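Large adhesion protein (Lap) involved in biofilm formation (Marinobacter hydrocarbonoclasticus, PDB 6XI3) probably forms the extending region of a bacterial adhesin involved in biofilm formation, a chain of tandem beta-sandwich domains with calcium ions bound at their junctions. Local coordinates at residues G125-Q139 and A208-T220. Residues are numbered along the deposited sequence; the frame is centred on the assembly and turned at random.
Sequences GDLTVSVGTIDNTAQ and AVSDSANGTFDAT. With CA (calcium ion), chain D.
V129 and D211 meet where strand 126-135 runs alongside strand 208-217, the N-to-C directions 22° apart and the segment axes 5.3 Å at closest approach. Each is an outermost strand, of a three-stranded and a four-stranded antiparallel sheet respectively, so this seam closes one side of an Ig-like beta-sandwich. No backbone-to-backbone hydrogen bond crosses it; side chains and bridging waters do the joining, one water linking N136 O to A219 O. With CG swung anti to the backbone N (chi1 -171°), the carboxylate of D211 reaches over the gap, and its OD2 accepts from V129 N through the anti lone pair, at 2.8 Å and nearly straight (168°). T128 turns the other way, its hydroxyl bonded to T146. V209 wedges in near the start, CG2 lying 3.7 Å from L127 CB, and farther along I134 CG2 touches F217 CD1 at 3.6 Å. I134 CD1 packs 3.7 Å from G215 CA, against bare backbone. At the far end N136 OD1 takes D218 N at 2.9 Å, the donor standing above the amide plane, while Q139 CB comes to the edge of the F217 ring. D218 OD1 and T220 O bind the calcium ion; D192, D246, N302 and a water complete the site. One direct bond thus sits partway along the seam, with apolar contacts to either side, and the other ties the turn after strand 126-135 to the backbone of D218, a calcium ligand at the domain junction.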
loop_
_atom_site.group_PDB
_atom_site.type_symbol
_atom_site.label_atom_id
_atom_site.label_comp_id
_atom_site.label_asym_id
_atom_site.label_seq_id
_atom_site.Cartn_x
_atom_site.Cartn_y
_atom_site.Cartn_z
ATOM N N GLY A 125 25.434 -17.030 -21.118
ATOM C CA GLY A 125 24.705 -17.241 -19.861
ATOM C C GLY A 125 23.439 -16.393 -19.851
ATOM O O GLY A 125 23.493 -15.253 -20.371
ATOM N N ASP A 126 22.348 -16.933 -19.321
ATOM C CA ASP A 126 21.053 -16.201 -19.259
ATOM C C ASP A 126 20.237 -16.772 -18.107
ATOM O O ASP A 126 20.462 -17.930 -17.715
ATOM C CB ASP A 126 20.319 -16.294 -20.606
ATOM C CG ASP A 126 19.284 -15.202 -20.856
ATOM O OD1 ASP A 126 19.427 -14.125 -20.279
ATOM O OD2 ASP A 126 18.342 -15.454 -21.622
ATOM N N LEU A 127 19.310 -15.982 -17.569
ATOM C CA LEU A 127 18.349 -16.488 -16.565
ATOM C C LEU A 127 17.018 -15.789 -16.831
ATOM O O LEU A 127 17.062 -14.628 -17.202
ATOM C CB LEU A 127 18.888 -16.203 -15.157
ATOM C CG LEU A 127 17.997 -16.676 -14.005
ATOM C CD1 LEU A 127 18.828 -17.077 -12.794
ATOM C CD2 LEU A 127 16.993 -15.588 -13.602
ATOM N N THR A 128 15.916 -16.517 -16.660
ATOM C CA THR A 128 14.541 -15.968 -16.645
ATOM C C THR A 128 13.937 -16.328 -15.289
ATOM O O THR A 128 14.333 -17.375 -14.701
ATOM C CB THR A 128 13.685 -16.479 -17.814
ATOM O OG1 THR A 128 13.393 -17.863 -17.587
ATOM C CG2 THR A 128 14.339 -16.276 -19.171
ATOM N N VAL A 129 13.057 -15.469 -14.791
ATOM C CA VAL A 129 12.174 -15.824 -13.651
ATOM C C VAL A 129 10.752 -15.370 -13.983
ATOM O O VAL A 129 10.591 -14.345 -14.650
ATOM C CB VAL A 129 12.647 -15.210 -12.338
ATOM C CG1 VAL A 129 12.496 -13.696 -12.331
ATOM C CG2 VAL A 129 11.891 -15.856 -11.189
ATOM N N SER A 130 9.761 -16.129 -13.551
ATOM C CA SER A 130 8.355 -15.779 -13.839
ATOM C C SER A 130 7.476 -16.197 -12.664
ATOM O O SER A 130 7.703 -17.281 -12.072
ATOM C CB SER A 130 7.922 -16.342 -15.171
ATOM O OG SER A 130 7.241 -17.559 -15.012
ATOM N N VAL A 131 6.551 -15.315 -12.298
ATOM C CA VAL A 131 5.567 -15.605 -11.234
ATOM C C VAL A 131 4.475 -16.475 -11.833
ATOM O O VAL A 131 3.840 -16.066 -12.788
ATOM C CB VAL A 131 4.997 -14.326 -10.619
ATOM C CG1 VAL A 131 3.886 -14.665 -9.633
ATOM C CG2 VAL A 131 6.095 -13.548 -9.945
ATOM N N GLY A 132 4.280 -17.663 -11.289
ATOM C CA GLY A 132 3.177 -18.534 -11.722
ATOM C C GLY A 132 1.881 -18.036 -11.123
ATOM O O GLY A 132 0.885 -17.875 -11.859
ATOM N N THR A 133 1.858 -17.895 -9.805
ATOM C CA THR A 133 0.696 -17.307 -9.103
ATOM C C THR A 133 1.180 -16.604 -7.849
ATOM O O THR A 133 2.120 -17.097 -7.197
ATOM C CB THR A 133 -0.378 -18.302 -8.638
ATOM O OG1 THR A 133 0.179 -19.198 -7.688
ATOM C CG2 THR A 133 -0.956 -19.134 -9.743
ATOM N N ILE A 134 0.497 -15.521 -7.525
ATOM C CA ILE A 134 0.467 -14.964 -6.159
ATOM C C ILE A 134 -0.880 -15.380 -5.592
ATOM O O ILE A 134 -1.907 -14.875 -6.061
ATOM C CB ILE A 134 0.682 -13.443 -6.172
ATOM C CG1 ILE A 134 2.058 -13.086 -6.731
ATOM C CG2 ILE A 134 0.465 -12.835 -4.791
ATOM C CD1 ILE A 134 2.148 -11.645 -7.239
ATOM N N ASP A 135 -0.845 -16.271 -4.619
ATOM C CA ASP A 135 -2.031 -16.781 -3.908
ATOM C C ASP A 135 -2.356 -15.838 -2.741
ATOM O O ASP A 135 -1.821 -16.058 -1.651
ATOM C CB ASP A 135 -1.806 -18.228 -3.487
ATOM C CG ASP A 135 -3.057 -18.906 -2.956
ATOM O OD1 ASP A 135 -3.957 -18.204 -2.409
ATOM O OD2 ASP A 135 -3.112 -20.134 -3.072
ATOM N N ASN A 136 -3.303 -14.913 -2.965
ATOM C CA ASN A 136 -3.755 -13.900 -1.990
ATOM C C ASN A 136 -4.386 -14.598 -0.797
ATOM O O ASN A 136 -4.237 -14.053 0.314
ATOM C CB ASN A 136 -4.697 -12.850 -2.605
ATOM C CG ASN A 136 -3.966 -11.993 -3.604
ATOM O OD1 ASN A 136 -2.842 -11.611 -3.328
ATOM N ND2 ASN A 136 -4.563 -11.690 -4.754
ATOM N N THR A 137 -5.056 -15.735 -0.997
ATOM C CA THR A 137 -5.739 -16.480 0.102
ATOM C C THR A 137 -4.735 -17.182 1.025
ATOM O O THR A 137 -4.912 -17.063 2.232
ATOM C CB THR A 137 -6.750 -17.495 -0.435
ATOM O OG1 THR A 137 -7.534 -16.826 -1.421
ATOM C CG2 THR A 137 -7.635 -18.052 0.656
ATOM N N ALA A 138 -3.728 -17.887 0.508
ATOM C CA ALA A 138 -2.726 -18.590 1.348
ATOM C C ALA A 138 -1.519 -17.685 1.676
ATOM O O ALA A 138 -0.746 -18.061 2.560
ATOM C CB ALA A 138 -2.279 -19.866 0.661
ATOM N N GLN A 139 -1.357 -16.541 0.995
ATOM C CA GLN A 139 -0.184 -15.619 1.126
ATOM C C GLN A 139 1.070 -16.400 0.738
ATOM O O GLN A 139 2.010 -16.501 1.545
ATOM C CB GLN A 139 -0.108 -15.009 2.532
ATOM C CG GLN A 139 -1.426 -14.362 2.944
ATOM C CD GLN A 139 -1.373 -13.425 4.133
ATOM O OE1 GLN A 139 -0.408 -12.717 4.374
ATOM N NE2 GLN A 139 -2.489 -13.325 4.814
ATOM N N ALA A 208 27.454 -12.968 -13.513
ATOM C CA ALA A 208 26.135 -12.871 -12.848
ATOM C C ALA A 208 25.065 -12.867 -13.945
ATOM O O ALA A 208 25.230 -12.116 -14.905
ATOM C CB ALA A 208 26.074 -11.634 -11.978
ATOM N N VAL A 209 24.060 -13.736 -13.850
ATOM C CA VAL A 209 22.841 -13.698 -14.712
ATOM C C VAL A 209 21.632 -13.463 -13.793
ATOM O O VAL A 209 21.576 -14.035 -12.672
ATOM C CB VAL A 209 22.667 -14.961 -15.578
ATOM C CG1 VAL A 209 23.760 -15.087 -16.645
ATOM C CG2 VAL A 209 22.597 -16.228 -14.738
ATOM N N SER A 210 20.696 -12.638 -14.245
ATOM C CA SER A 210 19.585 -12.160 -13.394
ATOM C C SER A 210 18.354 -11.810 -14.235
ATOM O O SER A 210 18.467 -11.532 -15.468
ATOM C CB SER A 210 20.030 -10.991 -12.570
ATOM O OG SER A 210 20.184 -9.864 -13.392
ATOM N N ASP A 211 17.207 -11.826 -13.566
ATOM C CA ASP A 211 15.925 -11.431 -14.188
ATOM C C ASP A 211 15.030 -10.974 -13.040
ATOM O O ASP A 211 15.347 -11.291 -11.875
ATOM C CB ASP A 211 15.310 -12.566 -15.001
ATOM C CG ASP A 211 14.102 -12.136 -15.825
ATOM O OD1 ASP A 211 14.057 -10.965 -16.230
ATOM O OD2 ASP A 211 13.206 -12.959 -16.018
ATOM N N SER A 212 13.976 -10.230 -13.352
ATOM C CA SER A 212 12.967 -9.878 -12.332
ATOM C C SER A 212 11.584 -10.014 -12.932
ATOM O O SER A 212 11.464 -10.202 -14.129
ATOM C CB SER A 212 13.230 -8.509 -11.731
ATOM O OG SER A 212 13.124 -7.503 -12.719
ATOM N N ALA A 213 10.587 -10.074 -12.066
ATOM C CA ALA A 213 9.169 -10.096 -12.444
ATOM C C ALA A 213 8.407 -9.288 -11.394
ATOM O O ALA A 213 8.990 -8.934 -10.347
ATOM C CB ALA A 213 8.686 -11.513 -12.543
ATOM N N ASN A 214 7.156 -8.989 -11.666
ATOM C CA ASN A 214 6.368 -8.152 -10.742
ATOM C C ASN A 214 4.950 -8.688 -10.751
ATOM O O ASN A 214 4.528 -9.287 -11.762
ATOM C CB ASN A 214 6.451 -6.669 -11.099
ATOM C CG ASN A 214 6.059 -6.402 -12.538
ATOM O OD1 ASN A 214 4.903 -6.573 -12.926
ATOM N ND2 ASN A 214 7.022 -5.996 -13.357
ATOM N N GLY A 215 4.242 -8.459 -9.658
ATOM C CA GLY A 215 2.822 -8.813 -9.584
ATOM C C GLY A 215 2.189 -8.091 -8.433
ATOM O O GLY A 215 2.922 -7.518 -7.600
ATOM N N THR A 216 0.888 -8.233 -8.308
ATOM C CA THR A 216 0.124 -7.567 -7.237
ATOM C C THR A 216 -0.174 -8.553 -6.113
ATOM O O THR A 216 -0.666 -9.658 -6.376
ATOM C CB THR A 216 -1.195 -7.021 -7.769
ATOM O OG1 THR A 216 -0.798 -6.274 -8.919
ATOM C CG2 THR A 216 -1.938 -6.187 -6.746
ATOM N N PHE A 217 0.000 -8.079 -4.891
ATOM C CA PHE A 217 -0.343 -8.797 -3.648
ATOM C C PHE A 217 -1.506 -8.037 -3.016
ATOM O O PHE A 217 -1.424 -6.800 -2.799
ATOM C CB PHE A 217 0.898 -8.879 -2.772
ATOM C CG PHE A 217 0.809 -9.807 -1.590
ATOM C CD1 PHE A 217 0.122 -11.008 -1.673
ATOM C CD2 PHE A 217 1.411 -9.463 -0.387
ATOM C CE1 PHE A 217 0.046 -11.842 -0.568
ATOM C CE2 PHE A 217 1.360 -10.316 0.709
ATOM C CZ PHE A 217 0.679 -11.512 0.609
ATOM N N ASP A 218 -2.583 -8.757 -2.753
ATOM C CA ASP A 218 -3.792 -8.199 -2.117
ATOM C C ASP A 218 -4.338 -9.288 -1.213
ATOM O O ASP A 218 -5.397 -9.843 -1.540
ATOM C CB ASP A 218 -4.791 -7.679 -3.149
ATOM C CG ASP A 218 -5.920 -6.870 -2.496
ATOM O OD1 ASP A 218 -5.953 -6.788 -1.250
ATOM O OD2 ASP A 218 -6.759 -6.343 -3.232
ATOM N N ALA A 219 -3.650 -9.551 -0.105
ATOM C CA ALA A 219 -4.046 -10.559 0.910
ATOM C C ALA A 219 -4.908 -9.920 2.020
ATOM O O ALA A 219 -5.648 -10.660 2.714
ATOM C CB ALA A 219 -2.822 -11.236 1.451
ATOM N N THR A 220 -4.845 -8.602 2.196
ATOM C CA THR A 220 -5.530 -7.898 3.322
ATOM C C THR A 220 -6.538 -6.911 2.728
ATOM O O THR A 220 -6.166 -6.083 1.859
ATOM C CB THR A 220 -4.511 -7.290 4.296
ATOM O OG1 THR A 220 -3.521 -8.276 4.615
ATOM C CG2 THR A 220 -5.124 -6.810 5.598
HETATM CA CA CA D . -5.126 -5.082 0.215
HETATM O O HOH W 1 10.827 -12.057 -15.717
HETATM O O HOH W 2 -5.450 -13.601 2.574
HETATM O O HOH W 3 -3.068 -10.670 -7.356
HETATM O O HOH W 4 -3.969 -10.667 6.268
HETATM O O HOH W 5 -7.107 -3.830 -0.134
#